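Local coordinates for GTPase HflX (Sulfolobus solfataricus P2, PDB 2QTF), which hydrolyses GTP with magnesium as cofactor and associates with the 50S ribosomal subunit, perhaps acting in protein synthesis or ribosome biogenesis, at residues Thr3-Val8 with Glu55-Leu60; Asp46-Ile51 with Arg76-Lys81; Ile288-Lys293 with Glu322-Ile327; Pro294-Leu299 with Asp346-Leu351. All coordinates share one frame; numbering follows the deposited sequence.

How the contacts relate
The four contacts fall into two pairs of neighbours, one in each alpha/beta unit of the chain. Contacts 1 and 2, with centres about 10 Å apart, belong to the N-terminal unit built on a four-stranded parallel sheet: contact 1 joins strands 2-7 and 59-62, and contact 2 joins helices 45-52 and 68-78, which flank strand 59-62 in sequence. Contacts 3 and 4, with centres about 14 Å apart, lie in the G domain and share the chain running into strand 295-300. Along the chain the segments alternate within each pair, whereas the pairs follow in series. Between pairs the centres are about 37 to 48 Å apart, so the N-terminal unit and the GTPase unit are each knitted by contacts of their own.

Contact 1 of 4, residues Thr3-Val8 with Glu55-Leu60; sequences TAALFV and EEISTL
The Phe7 ring is approached obliquely by Leu60, whose CD1 comes within 3.5 Å of Phe7 CE2; Tyr31 of the neighbouring strand stacks on this ring, and Lys47 and Ile51 of helix 45-52 touch the same side chain. Phe7 and Leu60 belong to adjacent strands, 2-7 and 59-62, the inner two of a four-stranded parallel sheet in the N-terminal domain. The bridges pair Ala4 with Thr59 and Ala5 with Leu60. On the face of Ala5 and Leu60, the methyl CG2 of Ile57 lies 3.9 Å from Ala5 CB, and Ile51 of the covering helix meets both residues. A straight ladder bond runs from Ala5 N to Thr59 O, 3.0 Å long at 156°.

Before Thr59, segment 55-60 is still a loop, and polar groups of Thr3 tie it down. With chi1 at 42°, Thr3 OG1 sits between its own backbone N and carbonyl carbon and faces the loop. It donates to Glu56 O at 2.7 Å, from above that carbonyl plane, and accepts from Ser58 N at 3.0 Å. Thr3 O is gripped twice by one residue, Ser58, with a further weak bond from Thr59 N. Ser58 N reaches Thr3 O at 3.2 Å from well above the carbonyl plane, while Ser58 OG donates to Thr3 O at 3.0 Å, tilted only 15° from it.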
loop_
_atom_site.group_PDB
_atom_site.type_symbol
_atom_site.label_atom_id
_atom_site.label_comp_id
_atom_site.label_asym_id
_atom_site.label_seq_id
_atom_site.Cartn_x
_atom_site.Cartn_y
_atom_site.Cartn_z
ATOM N N THR A 3 -7.530 15.078 5.280
ATOM C CA THR A 3 -6.415 15.506 6.104
ATOM C C THR A 3 -6.439 14.573 7.306
ATOM O O THR A 3 -7.515 14.203 7.788
ATOM C CB THR A 3 -6.647 16.965 6.607
ATOM O OG1 THR A 3 -8.015 17.045 6.995
ATOM C CG2 THR A 3 -6.505 17.989 5.391
ATOM N N ALA A 4 -5.261 14.193 7.793
ATOM C CA ALA A 4 -5.268 13.319 8.976
ATOM C C ALA A 4 -4.347 13.925 10.027
ATOM O O ALA A 4 -3.296 14.536 9.664
ATOM C CB ALA A 4 -4.788 11.901 8.625
ATOM N N ALA A 5 -4.714 13.718 11.293
ATOM C CA ALA A 5 -3.782 13.853 12.418
ATOM C C ALA A 5 -3.233 12.425 12.713
ATOM O O ALA A 5 -4.051 11.520 12.955
ATOM C CB ALA A 5 -4.555 14.393 13.720
ATOM N N LEU A 6 -1.902 12.227 12.691
ATOM C CA LEU A 6 -1.319 10.857 12.842
ATOM C C LEU A 6 -0.598 10.751 14.205
ATOM O O LEU A 6 0.261 11.567 14.496
ATOM C CB LEU A 6 -0.354 10.574 11.676
ATOM C CG LEU A 6 0.504 9.295 11.737
ATOM C CD1 LEU A 6 -0.414 8.062 11.683
ATOM C CD2 LEU A 6 1.589 9.360 10.563
ATOM N N PHE A 7 -0.946 9.758 15.014
ATOM C CA PHE A 7 -0.139 9.359 16.157
ATOM C C PHE A 7 0.648 8.130 15.861
ATOM O O PHE A 7 0.059 7.067 15.506
ATOM C CB PHE A 7 -1.065 9.062 17.363
ATOM C CG PHE A 7 -1.729 10.284 17.877
ATOM C CD1 PHE A 7 -1.295 10.861 19.071
ATOM C CD2 PHE A 7 -2.704 10.947 17.111
ATOM C CE1 PHE A 7 -1.911 12.017 19.534
ATOM C CE2 PHE A 7 -3.300 12.130 17.553
ATOM C CZ PHE A 7 -2.885 12.663 18.798
ATOM N N VAL A 8 1.968 8.216 16.039
ATOM C CA VAL A 8 2.874 7.129 15.622
ATOM C C VAL A 8 4.215 7.224 16.393
ATOM O O VAL A 8 4.676 8.339 16.635
ATOM C CB VAL A 8 3.133 7.199 14.037
ATOM C CG1 VAL A 8 3.800 8.497 13.630
ATOM C CG2 VAL A 8 3.940 6.022 13.500
ATOM N N GLU A 55 -11.824 21.977 11.898
ATOM C CA GLU A 55 -12.486 21.718 10.616
ATOM C C GLU A 55 -11.497 21.336 9.528
ATOM O O GLU A 55 -11.924 20.798 8.518
ATOM C CB GLU A 55 -13.224 22.985 10.095
ATOM C CG GLU A 55 -14.590 23.287 10.671
ATOM C CD GLU A 55 -15.049 24.780 10.262
ATOM O OE1 GLU A 55 -14.249 25.546 9.564
ATOM O OE2 GLU A 55 -16.194 25.182 10.651
ATOM N N GLU A 56 -10.217 21.641 9.684
ATOM C CA GLU A 56 -9.234 21.232 8.750
ATOM C C GLU A 56 -8.669 19.774 8.973
ATOM O O GLU A 56 -7.684 19.389 8.344
ATOM C CB GLU A 56 -8.078 22.191 8.857
ATOM C CG GLU A 56 -8.471 23.681 8.439
ATOM C CD GLU A 56 -7.297 24.626 8.576
ATOM O OE1 GLU A 56 -6.381 24.338 9.455
ATOM O OE2 GLU A 56 -7.285 25.687 7.847
ATOM N N ILE A 57 -9.237 19.024 9.914
ATOM C CA ILE A 57 -8.751 17.606 10.170
ATOM C C ILE A 57 -9.966 16.747 9.990
ATOM O O ILE A 57 -10.925 16.902 10.732
ATOM C CB ILE A 57 -8.214 17.360 11.626
ATOM C CG1 ILE A 57 -7.032 18.264 11.904
ATOM C CG2 ILE A 57 -7.637 15.825 11.773
ATOM C CD1 ILE A 57 -6.608 18.303 13.409
ATOM N N SER A 58 -9.972 15.901 8.954
ATOM C CA SER A 58 -11.108 15.058 8.721
ATOM C C SER A 58 -11.006 13.760 9.470
ATOM O O SER A 58 -12.025 13.159 9.752
ATOM C CB SER A 58 -11.350 14.801 7.234
ATOM O OG SER A 58 -10.268 14.097 6.678
ATOM N N THR A 59 -9.802 13.356 9.864
ATOM C CA THR A 59 -9.632 11.977 10.333
ATOM C C THR A 59 -8.511 11.846 11.358
ATOM O O THR A 59 -7.434 12.421 11.198
ATOM C CB THR A 59 -9.303 11.000 9.103
ATOM O OG1 THR A 59 -10.359 11.127 8.124
ATOM C CG2 THR A 59 -9.057 9.505 9.524
ATOM N N LEU A 60 -8.783 11.041 12.385
ATOM C CA LEU A 60 -7.725 10.697 13.366
ATOM C C LEU A 60 -7.134 9.327 13.015
ATOM O O LEU A 60 -7.865 8.405 12.815
ATOM C CB LEU A 60 -8.344 10.622 14.758
ATOM C CG LEU A 60 -7.471 10.131 15.898
ATOM C CD1 LEU A 60 -6.175 10.944 15.989
ATOM C CD2 LEU A 60 -8.326 10.157 17.247
#

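Contact 2 of 4, residues Asp46-Ile51 with Arg76-Lys81; sequences DKLQQI and RELKGK. With ACT (acetate ion), chain I.
Two helices packed side by side against a parallel sheet, 45-52 and 68-78 of the N-terminal alpha/beta domain, meet here through Leu48 and Ile51 on one and Glu77 and Leu78 on the other. The second helix forms the beta-alpha-beta crossover from strand 59-62 to strand 82-84. Leu48 crosses both of its partners at about a right angle: its CD2 lies 3.8 Å from Glu77 CG, and its CD1 lies 3.8 Å from Leu78 CD2. That same Leu78 CD2 also reaches Ile51 CG2 at 4.1 Å, and Leu60 of the sheet touches all three apolar residues. Lys52 also joins the helices by binding Gln49 OE1 and forming a salt bridge with Glu77 OE1, while Arg76 NE pairs with Glu77 OE2.

Away from helix 68-78, Lys47 NZ donates to Gln50 OE1 at 2.7 Å, in the carbonyl plane, and also bonds Tyr31 OH; an alanine here would probably leave that hydroxyl without its mate and the Gln50 amide freer to turn. Lys81, fully extended beyond CG, brings NZ to 2.8 Å from Ile51 O. NZ also bonds Ile57 O, tying the helix end to the loop before strand 59-62, and its charge beside Ile51 O probably offsets the negative end of the helix dipole.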
loop_
_atom_site.group_PDB
_atom_site.type_symbol
_atom_site.label_atom_id
_atom_site.label_comp_id
_atom_site.label_asym_id
_atom_site.label_seq_id
_atom_site.Cartn_x
_atom_site.Cartn_y
_atom_site.Cartn_z
ATOM N N ASP A 46 -7.562 16.449 25.912
ATOM C CA ASP A 46 -7.519 17.775 25.323
ATOM C C ASP A 46 -7.107 17.713 23.815
ATOM O O ASP A 46 -7.665 18.440 23.002
ATOM C CB ASP A 46 -6.540 18.708 26.043
ATOM C CG ASP A 46 -5.139 18.124 26.241
ATOM O OD1 ASP A 46 -4.698 17.078 25.709
ATOM O OD2 ASP A 46 -4.371 18.778 26.977
ATOM N N LYS A 47 -6.141 16.872 23.466
ATOM C CA LYS A 47 -5.844 16.690 22.039
ATOM C C LYS A 47 -7.082 16.184 21.253
ATOM O O LYS A 47 -7.389 16.597 20.114
ATOM C CB LYS A 47 -4.589 15.762 21.915
ATOM C CG LYS A 47 -4.100 15.700 20.520
ATOM C CD LYS A 47 -3.841 17.043 19.854
ATOM C CE LYS A 47 -2.578 17.758 20.363
ATOM N NZ LYS A 47 -2.208 19.014 19.469
ATOM N N LEU A 48 -7.797 15.264 21.852
ATOM C CA LEU A 48 -9.023 14.758 21.207
ATOM C C LEU A 48 -10.036 15.888 20.959
ATOM O O LEU A 48 -10.723 15.929 19.926
ATOM C CB LEU A 48 -9.626 13.663 22.091
ATOM C CG LEU A 48 -10.834 12.862 21.512
ATOM C CD1 LEU A 48 -10.322 12.365 20.057
ATOM C CD2 LEU A 48 -11.007 11.656 22.421
ATOM N N GLN A 49 -10.137 16.814 21.919
ATOM C CA GLN A 49 -11.070 17.961 21.779
ATOM C C GLN A 49 -10.588 18.871 20.700
ATOM O O GLN A 49 -11.396 19.401 19.914
ATOM C CB GLN A 49 -11.286 18.811 23.080
ATOM C CG GLN A 49 -11.824 17.989 24.251
ATOM C CD GLN A 49 -13.027 17.184 23.915
ATOM O OE1 GLN A 49 -13.993 17.693 23.354
ATOM N NE2 GLN A 49 -12.995 15.889 24.225
ATOM N N GLN A 50 -9.307 19.049 20.584
ATOM C CA GLN A 50 -8.825 19.909 19.527
ATOM C C GLN A 50 -9.165 19.327 18.164
ATOM O O GLN A 50 -9.626 20.019 17.236
ATOM C CB GLN A 50 -7.270 20.004 19.556
ATOM C CG GLN A 50 -6.735 21.054 20.414
ATOM C CD GLN A 50 -5.309 20.799 20.810
ATOM O OE1 GLN A 50 -4.505 20.406 19.986
ATOM N NE2 GLN A 50 -4.997 20.993 22.111
ATOM N N ILE A 51 -8.850 18.056 18.002
ATOM C CA ILE A 51 -9.167 17.334 16.689
ATOM C C ILE A 51 -10.627 17.264 16.425
ATOM O O ILE A 51 -11.047 17.570 15.288
ATOM C CB ILE A 51 -8.589 15.925 16.753
ATOM C CG1 ILE A 51 -7.052 16.073 16.786
ATOM C CG2 ILE A 51 -9.156 14.974 15.562
ATOM C CD1 ILE A 51 -6.330 14.819 17.359
ATOM N N ARG A 76 -17.330 8.279 19.720
ATOM C CA ARG A 76 -18.355 9.199 20.352
ATOM C C ARG A 76 -17.898 10.649 20.356
ATOM O O ARG A 76 -18.587 11.494 19.815
ATOM C CB ARG A 76 -18.707 8.749 21.790
ATOM C CG ARG A 76 -19.798 9.737 22.428
ATOM C CD ARG A 76 -19.902 9.426 23.976
ATOM N NE ARG A 76 -18.635 9.691 24.674
ATOM C CZ ARG A 76 -17.873 8.770 25.235
ATOM N NH1 ARG A 76 -18.172 7.467 25.196
ATOM N NH2 ARG A 76 -16.793 9.158 25.826
ATOM N N GLU A 77 -16.691 10.922 20.826
ATOM C CA GLU A 77 -16.216 12.267 20.918
ATOM C C GLU A 77 -16.111 12.922 19.559
ATOM O O GLU A 77 -16.350 14.121 19.438
ATOM C CB GLU A 77 -14.804 12.252 21.484
ATOM C CG GLU A 77 -14.735 11.802 22.889
ATOM C CD GLU A 77 -15.772 12.538 23.785
ATOM O OE1 GLU A 77 -15.790 13.816 23.800
ATOM O OE2 GLU A 77 -16.620 11.797 24.376
ATOM N N LEU A 78 -15.755 12.132 18.525
ATOM C CA LEU A 78 -15.388 12.693 17.221
ATOM C C LEU A 78 -16.620 13.051 16.492
ATOM O O LEU A 78 -16.525 13.760 15.491
ATOM C CB LEU A 78 -14.518 11.732 16.393
ATOM C CG LEU A 78 -13.076 11.724 16.904
ATOM C CD1 LEU A 78 -12.183 10.857 16.003
ATOM C CD2 LEU A 78 -12.498 13.109 17.034
ATOM N N LYS A 79 -17.759 12.550 16.974
ATOM C CA LYS A 79 -19.095 12.941 16.460
ATOM C C LYS A 79 -19.117 12.942 14.932
ATOM O O LYS A 79 -19.101 13.996 14.341
ATOM C CB LYS A 79 -19.441 14.356 16.897
ATOM C CG LYS A 79 -20.012 14.427 18.312
ATOM C CD LYS A 79 -21.379 15.194 18.333
ATOM C CE LYS A 79 -21.242 16.618 17.757
ATOM N NZ LYS A 79 -22.417 17.102 16.917
ATOM N N GLY A 80 -19.019 11.798 14.296
ATOM C CA GLY A 80 -18.934 11.904 12.868
ATOM C C GLY A 80 -17.573 11.599 12.259
ATOM O O GLY A 80 -17.502 10.603 11.490
ATOM N N LYS A 81 -16.521 12.388 12.613
ATOM C CA LYS A 81 -15.167 12.209 12.094
ATOM C C LYS A 81 -14.613 10.789 12.399
ATOM O O LYS A 81 -14.767 10.210 13.515
ATOM C CB LYS A 81 -14.121 13.235 12.695
ATOM C CG LYS A 81 -14.320 14.701 12.371
ATOM C CD LYS A 81 -13.143 15.554 12.855
ATOM C CE LYS A 81 -13.524 16.933 12.669
ATOM N NZ LYS A 81 -12.403 17.905 12.878
HETATM C C ACT I . -1.804 21.000 22.911
HETATM O O ACT I . -0.996 20.981 23.723
HETATM O OXT ACT I . -2.989 20.205 23.027
HETATM C CH3 ACT I . -1.172 21.947 22.005
#

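Contact 3 of 4, residues Ile288-Lys293 with Glu322-Ile327; sequences IGVSGK and ELYSPI
Neither segment is regular where Tyr324 and Pro326 meet Gly292 and Lys293. Residues 288-293 leave helix 271-288 through a Schellman motif at Gly289, whose positive phi suits glycine, and turn again at Gly292, also with positive phi. Residues 322-327 come off helix 309-323 at Tyr324 and pass through a cis peptide bond before Pro326. The backbones are nearest at Gly292 and Pro326, with 6.4 Å between their CA atoms.

Tyr324 makes the largest single contribution. Its CG is anti to the backbone N (chi1 -179°), which swings the ring across to the other loop. There OH donates to Lys293 O at 2.6 Å, in the carbonyl plane and on a lone pair, with a C=O...O angle of 126°. The carbonyls of Val290 and Lys293 both lie at the edge of the ring. Val290 crosses the tyrosine at about a right angle, its CG1 3.8 Å from Tyr324 OH. A phenylalanine in place of Tyr324 would probably leave Lys293 O without this donor and the loop less firmly fixed to the ring. Alongside, Pro326 CD rests 3.9 Å from Gly292 C. A water completes the join, accepting from Gly292 N at 2.6 Å and donating to Ser325 O.

Lys293 NZ turns away to Ser258 O. Behind the loop Val290 packs on Leu285 of helix 271-288, while Tyr324 touches Ile295, and Pro326 shares a backbone hydrogen bond with that residue as strands 295-300 and 327-332 come together in the G-domain sheet.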
loop_
_atom_site.group_PDB
_atom_site.type_symbol
_atom_site.label_atom_id
_atom_site.label_comp_id
_atom_site.label_asym_id
_atom_site.label_seq_id
_atom_site.Cartn_x
_atom_site.Cartn_y
_atom_site.Cartn_z
ATOM N N ILE A 288 2.244 -15.519 -4.976
ATOM C CA ILE A 288 0.877 -15.092 -5.377
ATOM C C ILE A 288 0.579 -15.577 -6.841
ATOM O O ILE A 288 -0.528 -15.434 -7.340
ATOM C CB ILE A 288 0.659 -13.563 -5.289
ATOM C CG1 ILE A 288 1.612 -12.828 -6.245
ATOM C CG2 ILE A 288 0.789 -13.060 -3.863
ATOM C CD1 ILE A 288 1.370 -11.328 -6.333
ATOM N N GLY A 289 1.563 -16.117 -7.535
ATOM C CA GLY A 289 1.217 -16.804 -8.781
ATOM C C GLY A 289 1.589 -15.913 -9.985
ATOM O O GLY A 289 1.139 -16.193 -11.125
ATOM N N VAL A 290 2.421 -14.881 -9.751
ATOM C CA VAL A 290 3.116 -14.180 -10.894
ATOM C C VAL A 290 4.185 -15.067 -11.590
ATOM O O VAL A 290 5.237 -15.410 -11.010
ATOM C CB VAL A 290 3.745 -12.812 -10.503
ATOM C CG1 VAL A 290 4.551 -12.210 -11.749
ATOM C CG2 VAL A 290 2.596 -11.878 -9.997
ATOM N N SER A 291 3.927 -15.343 -12.850
ATOM C CA SER A 291 4.737 -16.288 -13.606
ATOM C C SER A 291 4.867 -15.813 -15.072
ATOM O O SER A 291 3.839 -15.475 -15.690
ATOM C CB SER A 291 4.008 -17.666 -13.550
ATOM O OG SER A 291 4.734 -18.613 -14.329
ATOM N N GLY A 292 6.077 -15.813 -15.638
ATOM C CA GLY A 292 6.155 -15.519 -17.083
ATOM C C GLY A 292 5.805 -14.072 -17.515
ATOM O O GLY A 292 5.645 -13.807 -18.745
ATOM N N LYS A 293 5.618 -13.143 -16.547
ATOM C CA LYS A 293 5.312 -11.707 -16.894
ATOM C C LYS A 293 6.643 -10.980 -17.006
ATOM O O LYS A 293 7.450 -11.065 -16.073
ATOM C CB LYS A 293 4.481 -11.021 -15.811
ATOM C CG LYS A 293 3.094 -11.536 -15.827
ATOM C CD LYS A 293 2.111 -10.758 -14.953
ATOM C CE LYS A 293 0.723 -11.474 -14.999
ATOM N NZ LYS A 293 0.091 -11.524 -16.366
ATOM N N GLU A 322 18.882 -13.866 -11.286
ATOM C CA GLU A 322 18.934 -15.153 -10.578
ATOM C C GLU A 322 17.582 -15.591 -9.997
ATOM O O GLU A 322 17.295 -16.797 -9.921
ATOM C CB GLU A 322 19.953 -15.120 -9.468
ATOM C CG GLU A 322 21.360 -15.175 -10.021
ATOM C CD GLU A 322 22.395 -15.142 -8.909
ATOM O OE1 GLU A 322 23.608 -14.931 -9.208
ATOM O OE2 GLU A 322 21.981 -15.309 -7.733
ATOM N N LEU A 323 16.763 -14.628 -9.552
ATOM C CA LEU A 323 15.505 -14.948 -8.899
ATOM C C LEU A 323 14.339 -15.125 -9.790
ATOM O O LEU A 323 13.374 -15.778 -9.396
ATOM C CB LEU A 323 15.157 -13.935 -7.788
ATOM C CG LEU A 323 16.238 -13.800 -6.729
ATOM C CD1 LEU A 323 16.136 -12.494 -5.935
ATOM C CD2 LEU A 323 16.169 -14.999 -5.774
ATOM N N TYR A 324 14.361 -14.542 -10.992
ATOM C CA TYR A 324 13.153 -14.525 -11.805
ATOM C C TYR A 324 13.520 -14.442 -13.311
ATOM O O TYR A 324 14.480 -13.744 -13.703
ATOM C CB TYR A 324 12.259 -13.318 -11.359
ATOM C CG TYR A 324 10.955 -13.177 -12.099
ATOM C CD1 TYR A 324 9.763 -13.779 -11.607
ATOM C CD2 TYR A 324 10.884 -12.431 -13.280
ATOM C CE1 TYR A 324 8.557 -13.659 -12.322
ATOM C CE2 TYR A 324 9.716 -12.322 -13.986
ATOM C CZ TYR A 324 8.558 -12.928 -13.506
ATOM O OH TYR A 324 7.393 -12.799 -14.199
ATOM N N SER A 325 12.671 -15.033 -14.120
ATOM C CA SER A 325 12.685 -14.843 -15.529
ATOM C C SER A 325 11.262 -14.697 -16.017
ATOM O O SER A 325 10.420 -15.465 -15.611
ATOM C CB SER A 325 13.321 -16.114 -16.175
ATOM O OG SER A 325 13.592 -15.853 -17.517
ATOM N N PRO A 326 10.984 -13.765 -16.989
ATOM C CA PRO A 326 11.895 -12.855 -17.672
ATOM C C PRO A 326 11.973 -11.460 -16.994
ATOM O O PRO A 326 10.956 -10.785 -16.792
ATOM C CB PRO A 326 11.267 -12.729 -19.044
ATOM C CG PRO A 326 9.814 -12.805 -18.819
ATOM C CD PRO A 326 9.641 -13.700 -17.557
ATOM N N ILE A 327 13.173 -11.064 -16.706
ATOM C CA ILE A 327 13.479 -9.704 -16.332
ATOM C C ILE A 327 13.607 -8.931 -17.697
ATOM O O ILE A 327 14.486 -9.241 -18.539
ATOM C CB ILE A 327 14.779 -9.653 -15.536
ATOM C CG1 ILE A 327 14.602 -10.299 -14.159
ATOM C CG2 ILE A 327 15.237 -8.205 -15.195
ATOM C CD1 ILE A 327 13.617 -9.583 -13.099
HETATM O O HOH W 1 8.328 -16.533 -14.509
#

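Contact 4 of 4, residues Pro294-Leu299 with Asp346-Leu351; sequences PILVTL and DKIYQL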
loop_
_atom_site.group_PDB
_atom_site.type_symbol
_atom_site.label_atom_id
_atom_site.label_comp_id
_atom_site.label_asym_id
_atom_site.label_seq_id
_atom_site.Cartn_x
_atom_site.Cartn_y
_atom_site.Cartn_z
ATOM N N PRO A 294 6.841 -10.178 -18.085
ATOM C CA PRO A 294 8.064 -9.378 -18.036
ATOM C C PRO A 294 8.098 -8.421 -16.856
ATOM O O PRO A 294 7.065 -7.778 -16.565
ATOM C CB PRO A 294 8.036 -8.572 -19.355
ATOM C CG PRO A 294 7.028 -9.342 -20.262
ATOM C CD PRO A 294 6.036 -9.959 -19.318
ATOM N N ILE A 295 9.264 -8.305 -16.194
ATOM C CA ILE A 295 9.381 -7.350 -15.071
ATOM C C ILE A 295 10.487 -6.345 -15.328
ATOM O O ILE A 295 11.644 -6.754 -15.598
ATOM C CB ILE A 295 9.632 -8.118 -13.715
ATOM C CG1 ILE A 295 8.347 -8.971 -13.378
ATOM C CG2 ILE A 295 9.884 -7.060 -12.572
ATOM C CD1 ILE A 295 8.482 -9.657 -11.942
ATOM N N LEU A 296 10.161 -5.046 -15.325
ATOM C CA LEU A 296 11.148 -4.005 -15.449
ATOM C C LEU A 296 11.461 -3.566 -14.031
ATOM O O LEU A 296 10.570 -3.068 -13.330
ATOM C CB LEU A 296 10.507 -2.808 -16.186
ATOM C CG LEU A 296 11.336 -1.500 -16.289
ATOM C CD1 LEU A 296 12.748 -1.715 -16.903
ATOM C CD2 LEU A 296 10.550 -0.354 -17.150
ATOM N N VAL A 297 12.698 -3.657 -13.588
ATOM C CA VAL A 297 13.022 -3.317 -12.216
ATOM C C VAL A 297 13.535 -1.902 -12.256
ATOM O O VAL A 297 14.433 -1.564 -13.077
ATOM C CB VAL A 297 14.147 -4.282 -11.560
ATOM C CG1 VAL A 297 14.430 -3.816 -10.137
ATOM C CG2 VAL A 297 13.739 -5.771 -11.667
ATOM N N THR A 298 12.976 -1.033 -11.399
ATOM C CA THR A 298 13.508 0.299 -11.368
ATOM C C THR A 298 14.127 0.555 -9.988
ATOM O O THR A 298 13.423 0.619 -8.989
ATOM C CB THR A 298 12.452 1.405 -11.679
ATOM O OG1 THR A 298 11.438 1.387 -10.679
ATOM C CG2 THR A 298 11.801 1.218 -13.048
ATOM N N LEU A 299 15.427 0.746 -9.987
ATOM C CA LEU A 299 16.154 1.155 -8.814
ATOM C C LEU A 299 16.012 2.659 -8.609
ATOM O O LEU A 299 16.584 3.463 -9.340
ATOM C CB LEU A 299 17.646 0.705 -9.000
ATOM C CG LEU A 299 18.596 0.845 -7.858
ATOM C CD1 LEU A 299 17.895 0.090 -6.580
ATOM C CD2 LEU A 299 19.941 0.200 -8.296
ATOM N N ASP A 346 11.284 5.400 -22.478
ATOM C CA ASP A 346 11.635 4.590 -23.584
ATOM C C ASP A 346 11.548 3.059 -23.276
ATOM O O ASP A 346 11.186 2.242 -24.133
ATOM C CB ASP A 346 13.049 4.865 -23.993
ATOM C CG ASP A 346 13.211 6.292 -24.659
ATOM O OD1 ASP A 346 12.161 6.783 -25.101
ATOM O OD2 ASP A 346 14.332 6.827 -24.630
ATOM N N LYS A 347 11.959 2.681 -22.083
ATOM C CA LYS A 347 11.840 1.235 -21.746
ATOM C C LYS A 347 10.375 0.766 -21.622
ATOM O O LYS A 347 10.057 -0.311 -22.081
ATOM C CB LYS A 347 12.570 0.909 -20.451
ATOM C CG LYS A 347 14.062 1.138 -20.588
ATOM C CD LYS A 347 14.647 -0.024 -21.447
ATOM C CE LYS A 347 16.161 0.268 -21.756
ATOM N NZ LYS A 347 16.530 -1.007 -22.346
ATOM N N ILE A 348 9.502 1.589 -21.101
ATOM C CA ILE A 348 8.067 1.261 -21.105
ATOM C C ILE A 348 7.469 1.141 -22.490
ATOM O O ILE A 348 6.760 0.181 -22.818
ATOM C CB ILE A 348 7.308 2.297 -20.297
ATOM C CG1 ILE A 348 7.647 2.041 -18.779
ATOM C CG2 ILE A 348 5.804 2.116 -20.509
ATOM C CD1 ILE A 348 7.221 3.207 -17.947
ATOM N N TYR A 349 7.828 2.089 -23.360
ATOM C CA TYR A 349 7.493 1.922 -24.785
ATOM C C TYR A 349 8.040 0.600 -25.365
ATOM O O TYR A 349 7.360 -0.141 -26.095
ATOM C CB TYR A 349 8.027 3.139 -25.658
ATOM C CG TYR A 349 7.557 2.999 -27.099
ATOM C CD1 TYR A 349 6.206 3.298 -27.438
ATOM C CD2 TYR A 349 8.421 2.596 -28.084
ATOM C CE1 TYR A 349 5.751 3.174 -28.764
ATOM C CE2 TYR A 349 7.996 2.468 -29.434
ATOM C CZ TYR A 349 6.669 2.759 -29.751
ATOM O OH TYR A 349 6.252 2.618 -31.043
ATOM N N GLN A 350 9.275 0.278 -25.102
ATOM C CA GLN A 350 9.823 -0.912 -25.729
ATOM C C GLN A 350 9.133 -2.157 -25.162
ATOM O O GLN A 350 8.928 -3.143 -25.842
ATOM C CB GLN A 350 11.301 -1.064 -25.411
ATOM C CG GLN A 350 12.332 -0.087 -26.077
ATOM C CD GLN A 350 13.709 -0.057 -25.301
ATOM O OE1 GLN A 350 14.177 -1.109 -24.784
ATOM N NE2 GLN A 350 14.320 1.150 -25.193
ATOM N N LEU A 351 8.788 -2.118 -23.872
ATOM C CA LEU A 351 8.058 -3.270 -23.256
ATOM C C LEU A 351 6.697 -3.381 -23.922
ATOM O O LEU A 351 6.247 -4.469 -24.268
ATOM C CB LEU A 351 7.916 -2.992 -21.740
ATOM C CG LEU A 351 7.104 -3.959 -20.842
ATOM C CD1 LEU A 351 7.549 -5.409 -21.069
ATOM C CD2 LEU A 351 7.473 -3.424 -19.362
#
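Leu296 points toward helix 341-355 and crosses both Lys347 and Ile348 at about a right angle. One methyl does this work: CD2 of Leu296 lies 4.1 Å from Lys347 CB and equally 4.1 Å from Ile348 CG1, so that it sits over two consecutive helix residues. One turn further along, Leu351 leans obliquely over Pro294. Its CD1 approaches Pro294 CB at 3.6 Å and Pro294 CG at 4.0 Å, while its other methyl, CD2, turns to Leu296 CB at 4.4 Å. The branched end of Leu351 thus spans Pro294, just before the strand, and Leu296 on its face, with CG anti to the backbone N (chi1 175°) carrying both methyls toward the sheet.

The elements are strand 295-300 and the last helix of the G domain, a P-loop GTPase fold in which helices cover both faces of a mixed sheet. Strand residues 295-299 and helix residues 346-351 run almost antiparallel, at 172°, their axes 10.5 Å apart at closest approach. On the reverse face of the strand, Val297 and Leu299 pack on helix 309-323. The strand runs on into Asn300, the first residue of the Asn-Lys-Ile-Asp sequence inferred to bind GTP.

No hydrogen bond crosses this interface. Lys347 contributes only the aliphatic base of its side chain: bent at chi2 (-74°), it leads its ammonium away to a salt bridge with Asp329 of strand 327-332, and NZ makes a weak bond to Gln350 OE1 as well. Phe328 of that same strand touches both Gln350 and Leu351.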